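Local coordinates for insecticidal Delta-Endotoxin Cry8Ea1 (Bacillus Thuringiensis, PDB 3EB7), which kills underground beetle larvae of Holotrichia parallela, probably by inserting into and perforating gut membranes as other three-domain Cry toxins do, at residues 142-147 / 176-181; 146-151 / 225-230; 419-422 / 427-430. All coordinates share one frame; numbering follows the deposited sequence.

Overall arrangement
Contacts 1 and 2 lie in or beside the N-terminal helical bundle, which in three-domain Cry toxins is the probable pore-forming part. Both start from helix 133-153 and share Leu146 and Leu147, and their centres are about 11 Å apart. Contact 1 packs this helix against helix 161-191. Contact 2 joins it to the loop that leaves helix 198-220. They touch where Leu144 CB lies 3.7 Å from Tyr225 CD1. Contact 3 is a beta hairpin in the beta-prism, the second domain, across the chain's centre from the other two. Its centre is about 37 Å from that of contact 1 and about 43 Å from that of contact 2, and it touches neither.

Contact 1: 142-147 / 176-181; sequences LHLLLL and AQYSDH
His143 ND1 and Tyr178 OH share a hydrogen bond of 2.7 Å. The angle at the hydrogen is 162°, so the bond is nearly straight. Tyr178 OH arrives at the edge of the imidazole, in its plane. His143 ND1 in turn lies in the plane of the phenol. Neither ring lies over the other's face; their planes are turned 46° apart. The CG of His143 stands opposite the backbone N (chi1 -168°), which carries the ring toward helix 161-191, and the turn about chi2 presents ND1 to Tyr178. The other ring nitrogen, NE2, is hydrogen-bonded to Asp113 OD2, so the imidazole is held at both nitrogens and its flip is fixed. Leu147 CD2, one turn on, sits above one face of the imidazole, toward its rim.

Here helices 133-153 and 161-191 pack within the alpha-helical bundle of the Cry toxin N-terminal domain. The backbones stay well apart, with Leu144 CA 9.2 Å from Tyr178 CA, and the long tyrosine side chain bridges the gap. Leu144 runs antiparallel alongside the tyrosine. Its CG meets the ring edge in plane, with Leu144 CG 3.7 Å from Tyr178 CD1, while Leu144 CD2 lies 3.9 Å from Tyr178 CE1. Leu174, from helix 161-191, touches both His143 and Leu144. Met120 packs on Tyr178, and Phe116 stacks on His143.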
loop_
_atom_site.group_PDB
_atom_site.type_symbol
_atom_site.label_atom_id
_atom_site.label_comp_id
_atom_site.label_asym_id
_atom_site.label_seq_id
_atom_site.Cartn_x
_atom_site.Cartn_y
_atom_site.Cartn_z
ATOM N N LEU A 142 -1.127 4.505 16.524
ATOM C CA LEU A 142 -0.432 4.696 17.785
ATOM C C LEU A 142 -1.069 3.934 18.949
ATOM O O LEU A 142 -0.349 3.294 19.750
ATOM C CB LEU A 142 -0.321 6.183 18.115
ATOM C CG LEU A 142 0.691 6.978 17.295
ATOM C CD1 LEU A 142 0.609 8.475 17.677
ATOM C CD2 LEU A 142 2.145 6.429 17.421
ATOM N N HIS A 143 -2.408 4.001 19.020
ATOM C CA HIS A 143 -3.172 3.363 20.094
ATOM C C HIS A 143 -3.021 1.849 20.098
ATOM O O HIS A 143 -2.807 1.262 21.153
ATOM C CB HIS A 143 -4.660 3.768 20.054
ATOM C CG HIS A 143 -5.409 3.382 21.293
ATOM N ND1 HIS A 143 -6.777 3.226 21.327
ATOM C CD2 HIS A 143 -4.962 3.078 22.542
ATOM C CE1 HIS A 143 -7.142 2.877 22.546
ATOM N NE2 HIS A 143 -6.058 2.776 23.302
ATOM N N LEU A 144 -3.082 1.213 18.931
ATOM C CA LEU A 144 -2.859 -0.223 18.814
ATOM C C LEU A 144 -1.416 -0.669 19.076
ATOM O O LEU A 144 -1.179 -1.816 19.534
ATOM C CB LEU A 144 -3.270 -0.696 17.412
ATOM C CG LEU A 144 -4.717 -0.444 16.970
ATOM C CD1 LEU A 144 -4.937 -0.891 15.522
ATOM C CD2 LEU A 144 -5.701 -1.145 17.932
ATOM N N LEU A 145 -0.432 0.181 18.770
ATOM C CA LEU A 145 0.941 -0.156 19.117
ATOM C C LEU A 145 1.165 -0.099 20.632
ATOM O O LEU A 145 2.020 -0.835 21.179
ATOM C CB LEU A 145 1.888 0.819 18.464
ATOM C CG LEU A 145 2.190 0.691 16.980
ATOM C CD1 LEU A 145 2.707 2.042 16.499
ATOM C CD2 LEU A 145 3.240 -0.445 16.774
ATOM N N LEU A 146 0.407 0.776 21.298
ATOM C CA LEU A 146 0.503 0.978 22.730
ATOM C C LEU A 146 -0.031 -0.268 23.424
ATOM O O LEU A 146 0.638 -0.867 24.283
ATOM C CB LEU A 146 -0.320 2.207 23.159
ATOM C CG LEU A 146 -0.212 2.533 24.650
ATOM C CD1 LEU A 146 1.139 3.085 24.978
ATOM C CD2 LEU A 146 -1.277 3.504 25.094
ATOM N N LEU A 147 -1.230 -0.676 23.025
ATOM C CA LEU A 147 -1.842 -1.905 23.517
ATOM C C LEU A 147 -0.966 -3.136 23.302
ATOM O O LEU A 147 -1.016 -4.074 24.089
ATOM C CB LEU A 147 -3.239 -2.080 22.919
ATOM C CG LEU A 147 -4.458 -1.538 23.719
ATOM C CD1 LEU A 147 -4.176 -0.666 24.965
ATOM C CD2 LEU A 147 -5.360 -0.813 22.787
ATOM N N ALA A 176 -10.330 -4.371 14.802
ATOM C CA ALA A 176 -11.572 -4.466 14.004
ATOM C C ALA A 176 -12.230 -3.120 13.804
ATOM O O ALA A 176 -12.492 -2.722 12.677
ATOM C CB ALA A 176 -12.567 -5.456 14.639
ATOM N N GLN A 177 -12.495 -2.415 14.890
ATOM C CA GLN A 177 -13.213 -1.135 14.816
ATOM C C GLN A 177 -12.456 -0.060 14.014
ATOM O O GLN A 177 -13.042 0.584 13.164
ATOM C CB GLN A 177 -13.546 -0.634 16.230
ATOM C CG GLN A 177 -13.935 0.850 16.250
ATOM C CD GLN A 177 -14.265 1.430 17.645
ATOM O OE1 GLN A 177 -14.908 0.778 18.480
ATOM N NE2 GLN A 177 -13.822 2.670 17.886
ATOM N N TYR A 178 -11.162 0.126 14.292
ATOM C CA TYR A 178 -10.319 1.085 13.571
ATOM C C TYR A 178 -10.149 0.691 12.101
ATOM O O TYR A 178 -10.141 1.547 11.246
ATOM C CB TYR A 178 -8.926 1.240 14.229
ATOM C CG TYR A 178 -8.899 1.814 15.657
ATOM C CD1 TYR A 178 -7.794 1.610 16.485
ATOM C CD2 TYR A 178 -9.967 2.538 16.169
ATOM C CE1 TYR A 178 -7.756 2.108 17.780
ATOM C CE2 TYR A 178 -9.955 3.046 17.467
ATOM C CZ TYR A 178 -8.848 2.838 18.274
ATOM O OH TYR A 178 -8.822 3.371 19.558
ATOM N N SER A 179 -10.007 -0.599 11.800
ATOM C CA SER A 179 -9.911 -1.007 10.409
ATOM C C SER A 179 -11.199 -0.643 9.677
ATOM O O SER A 179 -11.165 -0.053 8.596
ATOM C CB SER A 179 -9.610 -2.504 10.277
ATOM O OG SER A 179 -8.407 -2.864 10.929
ATOM N N ASP A 180 -12.334 -0.956 10.291
ATOM C CA ASP A 180 -13.651 -0.756 9.655
ATOM C C ASP A 180 -13.935 0.713 9.387
ATOM O O ASP A 180 -14.349 1.072 8.287
ATOM C CB ASP A 180 -14.753 -1.389 10.519
ATOM C CG ASP A 180 -14.812 -2.919 10.370
ATOM O OD1 ASP A 180 -14.225 -3.480 9.396
ATOM O OD2 ASP A 180 -15.489 -3.572 11.213
ATOM N N HIS A 181 -13.638 1.563 10.368
ATOM C CA HIS A 181 -13.820 3.004 10.218
ATOM C C HIS A 181 -12.988 3.563 9.025
ATOM O O HIS A 181 -13.507 4.270 8.173
ATOM C CB HIS A 181 -13.508 3.712 11.553
ATOM C CG HIS A 181 -13.590 5.208 11.473
ATOM N ND1 HIS A 181 -14.743 5.912 11.768
ATOM C CD2 HIS A 181 -12.674 6.129 11.094
ATOM C CE1 HIS A 181 -14.521 7.200 11.610
ATOM N NE2 HIS A 181 -13.275 7.366 11.201
#

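Contact 2: 146-151 / 225-230; sequences LLKDAS and YDMRTY
The Lys148 chain crosses the folded Met227 chain at a slant, CG on CG. Lys148 CG is only 3.5 Å from Met227 CG, tighter than usual for two carbons. The lysine leaves the helix with CG opposite its backbone N (chi1 162°), and this sets its first methylenes against the loop. Met227 is bent at chi2 and chi3. How the end of Lys148 and Met227 SD are placed against each other is doubtful in the model.

Nearer its root, Lys148 packs on the backbone of Tyr225. Lys148 CB lies 3.4 Å from Tyr225 O, a carbonyl that also accepts a hydrogen bond from Gln171 NE2. The Tyr225 ring leads away from Lys148, to pack on Leu144 and Leu145, and its OH bonds to Asn141 ND2. The contact thus joins helix 133-153 of the helical bundle to the loop that follows helix 198-220 and runs on to strand 234-235.

At the other end of the contact, Ser151 and Met227 meet loosely, and water carries the polar link. Ser151 OG bonds two waters. The first, 2.9 Å away from Ser151 OG, accepts from Met227 N. The second accepts from Arg228 NH2, lying at the edge of the guanidinium and in its plane. The same NH2 bonds to Asn165 OD1, and Tyr168 makes a cation-pi contact with Arg228. Within the loop, Asp226 OD1 accepts from Thr229 OG1 at 2.6 Å, from well above the carboxylate plane.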
loop_
_atom_site.group_PDB
_atom_site.type_symbol
_atom_site.label_atom_id
_atom_site.label_comp_id
_atom_site.label_asym_id
_atom_site.label_seq_id
_atom_site.Cartn_x
_atom_site.Cartn_y
_atom_site.Cartn_z
ATOM N N LEU A 146 0.407 0.776 21.298
ATOM C CA LEU A 146 0.503 0.978 22.730
ATOM C C LEU A 146 -0.031 -0.268 23.424
ATOM O O LEU A 146 0.638 -0.867 24.283
ATOM C CB LEU A 146 -0.320 2.207 23.159
ATOM C CG LEU A 146 -0.212 2.533 24.650
ATOM C CD1 LEU A 146 1.139 3.085 24.978
ATOM C CD2 LEU A 146 -1.277 3.504 25.094
ATOM N N LEU A 147 -1.230 -0.676 23.025
ATOM C CA LEU A 147 -1.842 -1.905 23.517
ATOM C C LEU A 147 -0.966 -3.136 23.302
ATOM O O LEU A 147 -1.016 -4.074 24.089
ATOM C CB LEU A 147 -3.239 -2.080 22.919
ATOM C CG LEU A 147 -4.458 -1.538 23.719
ATOM C CD1 LEU A 147 -4.176 -0.666 24.965
ATOM C CD2 LEU A 147 -5.360 -0.813 22.787
ATOM N N LYS A 148 -0.131 -3.132 22.278
ATOM C CA LYS A 148 0.810 -4.241 22.078
ATOM C C LYS A 148 1.962 -4.279 23.113
ATOM O O LYS A 148 2.460 -5.351 23.454
ATOM C CB LYS A 148 1.317 -4.207 20.664
ATOM C CG LYS A 148 2.557 -4.962 20.359
ATOM C CD LYS A 148 3.035 -4.438 18.999
ATOM C CE LYS A 148 4.528 -4.573 18.836
ATOM N NZ LYS A 148 4.899 -6.034 18.742
ATOM N N ASP A 149 2.370 -3.127 23.614
ATOM C CA ASP A 149 3.336 -3.078 24.714
ATOM C C ASP A 149 2.810 -3.746 25.987
ATOM O O ASP A 149 3.564 -4.462 26.686
ATOM C CB ASP A 149 3.707 -1.627 25.014
ATOM C CG ASP A 149 4.199 -0.902 23.795
ATOM O OD1 ASP A 149 4.619 -1.569 22.824
ATOM O OD2 ASP A 149 4.154 0.341 23.807
ATOM N N ALA A 150 1.529 -3.518 26.274
ATOM C CA ALA A 150 0.820 -4.258 27.326
ATOM C C ALA A 150 0.978 -5.760 27.163
ATOM O O ALA A 150 1.141 -6.453 28.151
ATOM C CB ALA A 150 -0.653 -3.896 27.353
ATOM N N SER A 151 0.950 -6.258 25.927
ATOM C CA SER A 151 1.164 -7.681 25.650
ATOM C C SER A 151 2.583 -8.181 25.856
ATOM O O SER A 151 2.798 -9.312 26.263
ATOM C CB SER A 151 0.746 -8.012 24.220
ATOM O OG SER A 151 -0.630 -8.247 24.205
ATOM N N TYR A 225 0.038 -6.235 14.846
ATOM C CA TYR A 225 0.317 -5.740 16.210
ATOM C C TYR A 225 -0.202 -6.686 17.276
ATOM O O TYR A 225 0.009 -6.452 18.465
ATOM C CB TYR A 225 -0.274 -4.366 16.457
ATOM C CG TYR A 225 0.187 -3.293 15.520
ATOM C CD1 TYR A 225 -0.566 -2.112 15.379
ATOM C CD2 TYR A 225 1.374 -3.453 14.747
ATOM C CE1 TYR A 225 -0.170 -1.113 14.523
ATOM C CE2 TYR A 225 1.786 -2.459 13.862
ATOM C CZ TYR A 225 1.000 -1.285 13.765
ATOM O OH TYR A 225 1.390 -0.302 12.922
ATOM N N ASP A 226 -0.897 -7.733 16.838
ATOM C CA ASP A 226 -1.321 -8.844 17.673
ATOM C C ASP A 226 -0.120 -9.772 17.908
ATOM O O ASP A 226 0.333 -10.481 17.006
ATOM C CB ASP A 226 -2.454 -9.578 16.960
ATOM C CG ASP A 226 -2.977 -10.775 17.717
ATOM O OD1 ASP A 226 -3.915 -11.358 17.185
ATOM O OD2 ASP A 226 -2.501 -11.138 18.823
ATOM N N MET A 227 0.397 -9.747 19.129
ATOM C CA MET A 227 1.609 -10.496 19.422
ATOM C C MET A 227 1.375 -11.971 19.768
ATOM O O MET A 227 2.324 -12.743 19.807
ATOM C CB MET A 227 2.482 -9.771 20.461
ATOM C CG MET A 227 3.004 -8.389 19.964
ATOM S SD MET A 227 4.061 -8.283 18.433
ATOM C CE MET A 227 2.978 -8.538 17.046
ATOM N N ARG A 228 0.121 -12.356 19.993
ATOM C CA ARG A 228 -0.215 -13.769 20.087
ATOM C C ARG A 228 -0.260 -14.398 18.698
ATOM O O ARG A 228 0.220 -15.498 18.524
ATOM C CB ARG A 228 -1.528 -14.007 20.857
ATOM C CG ARG A 228 -1.523 -13.320 22.183
ATOM C CD ARG A 228 -2.503 -13.922 23.145
ATOM N NE ARG A 228 -2.630 -13.069 24.326
ATOM C CZ ARG A 228 -3.611 -13.157 25.230
ATOM N NH1 ARG A 228 -4.556 -14.088 25.104
ATOM N NH2 ARG A 228 -3.627 -12.319 26.280
ATOM N N THR A 229 -0.817 -13.690 17.715
ATOM C CA THR A 229 -0.874 -14.185 16.330
ATOM C C THR A 229 0.457 -14.030 15.593
ATOM O O THR A 229 0.817 -14.889 14.776
ATOM C CB THR A 229 -2.053 -13.543 15.574
ATOM O OG1 THR A 229 -3.224 -13.745 16.351
ATOM C CG2 THR A 229 -2.296 -14.150 14.205
ATOM N N TYR A 230 1.195 -12.969 15.913
ATOM C CA TYR A 230 2.518 -12.713 15.343
ATOM C C TYR A 230 3.576 -12.558 16.455
ATOM O O TYR A 230 3.986 -11.437 16.775
ATOM C CB TYR A 230 2.468 -11.482 14.398
ATOM C CG TYR A 230 1.441 -11.643 13.270
ATOM C CD1 TYR A 230 0.107 -11.281 13.461
ATOM C CD2 TYR A 230 1.800 -12.205 12.039
ATOM C CE1 TYR A 230 -0.838 -11.463 12.458
ATOM C CE2 TYR A 230 0.859 -12.367 11.017
ATOM C CZ TYR A 230 -0.444 -12.007 11.243
ATOM O OH TYR A 230 -1.380 -12.176 10.264
HETATM O O HOH W 1 -1.082 -8.207 21.372
HETATM O O HOH W 2 -1.416 -10.565 25.790
#

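Contact 3: 419-422 / 427-430; sequences VTFI and VPVF
Phe421 reaches across to the neighbouring strand and lies against the Val427-Pro428 peptide link. From CB the ring is carried out with CG opposite the backbone N (chi1 -173°). Phe421 CG is the first ring atom to meet the partner strand, 4.1 Å from Val427 O. Phe421 CD1 comes closer, 3.6 Å from Pro428 N, and it also meets Pro428 CB, which lies at the ring edge and in plane. Phe421 CE1 is 3.8 Å from Val427 N. At the tip, Phe421 CZ is 4.1 Å from Val427 N. Trp301 stacks on the same ring.

These residues form a beta hairpin of strands 414-422 and 427-434, closed by a short loop. It belongs to one of the three antiparallel sheets of the beta-prism that forms the second domain of three-domain Cry toxins. In this sheet strand 427-434 is central, flanked by 414-422 and 241-243. Two hydrogen-bonded pairs, Thr420 with Val429 and Ile422 with Val427, alternate with non-hydrogen-bonded pairs, Val419 with Phe430 and Phe421 with Pro428. Each hydrogen-bonded pair has two bonds. In one, Val429 N donates to Thr420 O at 2.9 Å.

Val419 and Phe430 project together on the face that carries Phe421 and Pro428. Val419 CG1 meets the ring edge, 3.7 Å from Phe430 CE2. On the other face Ile422 CG1 lies 4.1 Å from Val427 CB. Thr420 OG1 rests against Val429 CB and is hydrogen-bonded to Phe270 O. Helix 263-270 covers this face, with Phe270 touching both Ile422 and Val429.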
loop_
_atom_site.group_PDB
_atom_site.type_symbol
_atom_site.label_atom_id
_atom_site.label_comp_id
_atom_site.label_asym_id
_atom_site.label_seq_id
_atom_site.Cartn_x
_atom_site.Cartn_y
_atom_site.Cartn_z
ATOM N N VAL A 419 2.440 1.509 -17.454
ATOM C CA VAL A 419 2.040 2.737 -18.130
ATOM C C VAL A 419 0.780 2.497 -18.981
ATOM O O VAL A 419 0.761 1.622 -19.867
ATOM C CB VAL A 419 3.162 3.258 -19.073
ATOM C CG1 VAL A 419 2.882 4.690 -19.501
ATOM C CG2 VAL A 419 4.565 3.195 -18.401
ATOM N N THR A 420 -0.270 3.285 -18.710
ATOM C CA THR A 420 -1.469 3.353 -19.551
ATOM C C THR A 420 -1.511 4.711 -20.255
ATOM O O THR A 420 -0.700 5.588 -19.965
ATOM C CB THR A 420 -2.740 3.141 -18.741
ATOM O OG1 THR A 420 -2.822 4.161 -17.725
ATOM C CG2 THR A 420 -2.685 1.754 -18.087
ATOM N N PHE A 421 -2.446 4.899 -21.175
ATOM C CA PHE A 421 -2.337 6.028 -22.080
ATOM C C PHE A 421 -3.694 6.328 -22.698
ATOM O O PHE A 421 -4.502 5.412 -22.873
ATOM C CB PHE A 421 -1.268 5.667 -23.140
ATOM C CG PHE A 421 -0.890 6.778 -24.090
ATOM C CD1 PHE A 421 0.048 7.735 -23.738
ATOM C CD2 PHE A 421 -1.399 6.799 -25.381
ATOM C CE1 PHE A 421 0.403 8.772 -24.638
ATOM C CE2 PHE A 421 -1.038 7.813 -26.285
ATOM C CZ PHE A 421 -0.139 8.797 -25.916
ATOM N N ILE A 422 -3.963 7.610 -22.970
ATOM C CA ILE A 422 -5.028 8.021 -23.885
ATOM C C ILE A 422 -4.407 8.918 -24.952
ATOM O O ILE A 422 -3.344 9.496 -24.727
ATOM C CB ILE A 422 -6.194 8.805 -23.170
ATOM C CG1 ILE A 422 -5.675 10.115 -22.559
ATOM C CG2 ILE A 422 -6.854 7.950 -22.120
ATOM C CD1 ILE A 422 -6.725 10.987 -21.869
ATOM N N VAL A 427 -1.775 11.527 -23.294
ATOM C CA VAL A 427 -1.466 11.555 -21.883
ATOM C C VAL A 427 -1.272 10.146 -21.274
ATOM O O VAL A 427 -2.220 9.368 -21.196
ATOM C CB VAL A 427 -2.547 12.337 -21.049
ATOM C CG1 VAL A 427 -2.139 12.406 -19.607
ATOM C CG2 VAL A 427 -2.775 13.736 -21.572
ATOM N N PRO A 428 -0.035 9.835 -20.841
ATOM C CA PRO A 428 0.257 8.610 -20.073
ATOM C C PRO A 428 -0.032 8.710 -18.571
ATOM O O PRO A 428 -0.047 9.807 -17.992
ATOM C CB PRO A 428 1.760 8.372 -20.324
ATOM C CG PRO A 428 2.345 9.723 -20.792
ATOM C CD PRO A 428 1.180 10.655 -21.110
ATOM N N VAL A 429 -0.301 7.563 -17.949
ATOM C CA VAL A 429 -0.418 7.484 -16.494
ATOM C C VAL A 429 0.577 6.412 -16.060
ATOM O O VAL A 429 0.695 5.370 -16.705
ATOM C CB VAL A 429 -1.902 7.150 -16.050
ATOM C CG1 VAL A 429 -2.002 6.756 -14.600
ATOM C CG2 VAL A 429 -2.807 8.337 -16.298
ATOM N N PHE A 430 1.331 6.686 -15.002
ATOM C CA PHE A 430 2.259 5.692 -14.434
ATOM C C PHE A 430 1.608 5.027 -13.224
ATOM O O PHE A 430 0.988 5.701 -12.402
ATOM C CB PHE A 430 3.573 6.361 -14.020
ATOM C CG PHE A 430 4.452 6.859 -15.171
ATOM C CD1 PHE A 430 5.604 7.614 -14.894
ATOM C CD2 PHE A 430 4.162 6.591 -16.504
ATOM C CE1 PHE A 430 6.451 8.077 -15.947
ATOM C CE2 PHE A 430 5.014 7.063 -17.563
ATOM C CZ PHE A 430 6.134 7.771 -17.292
#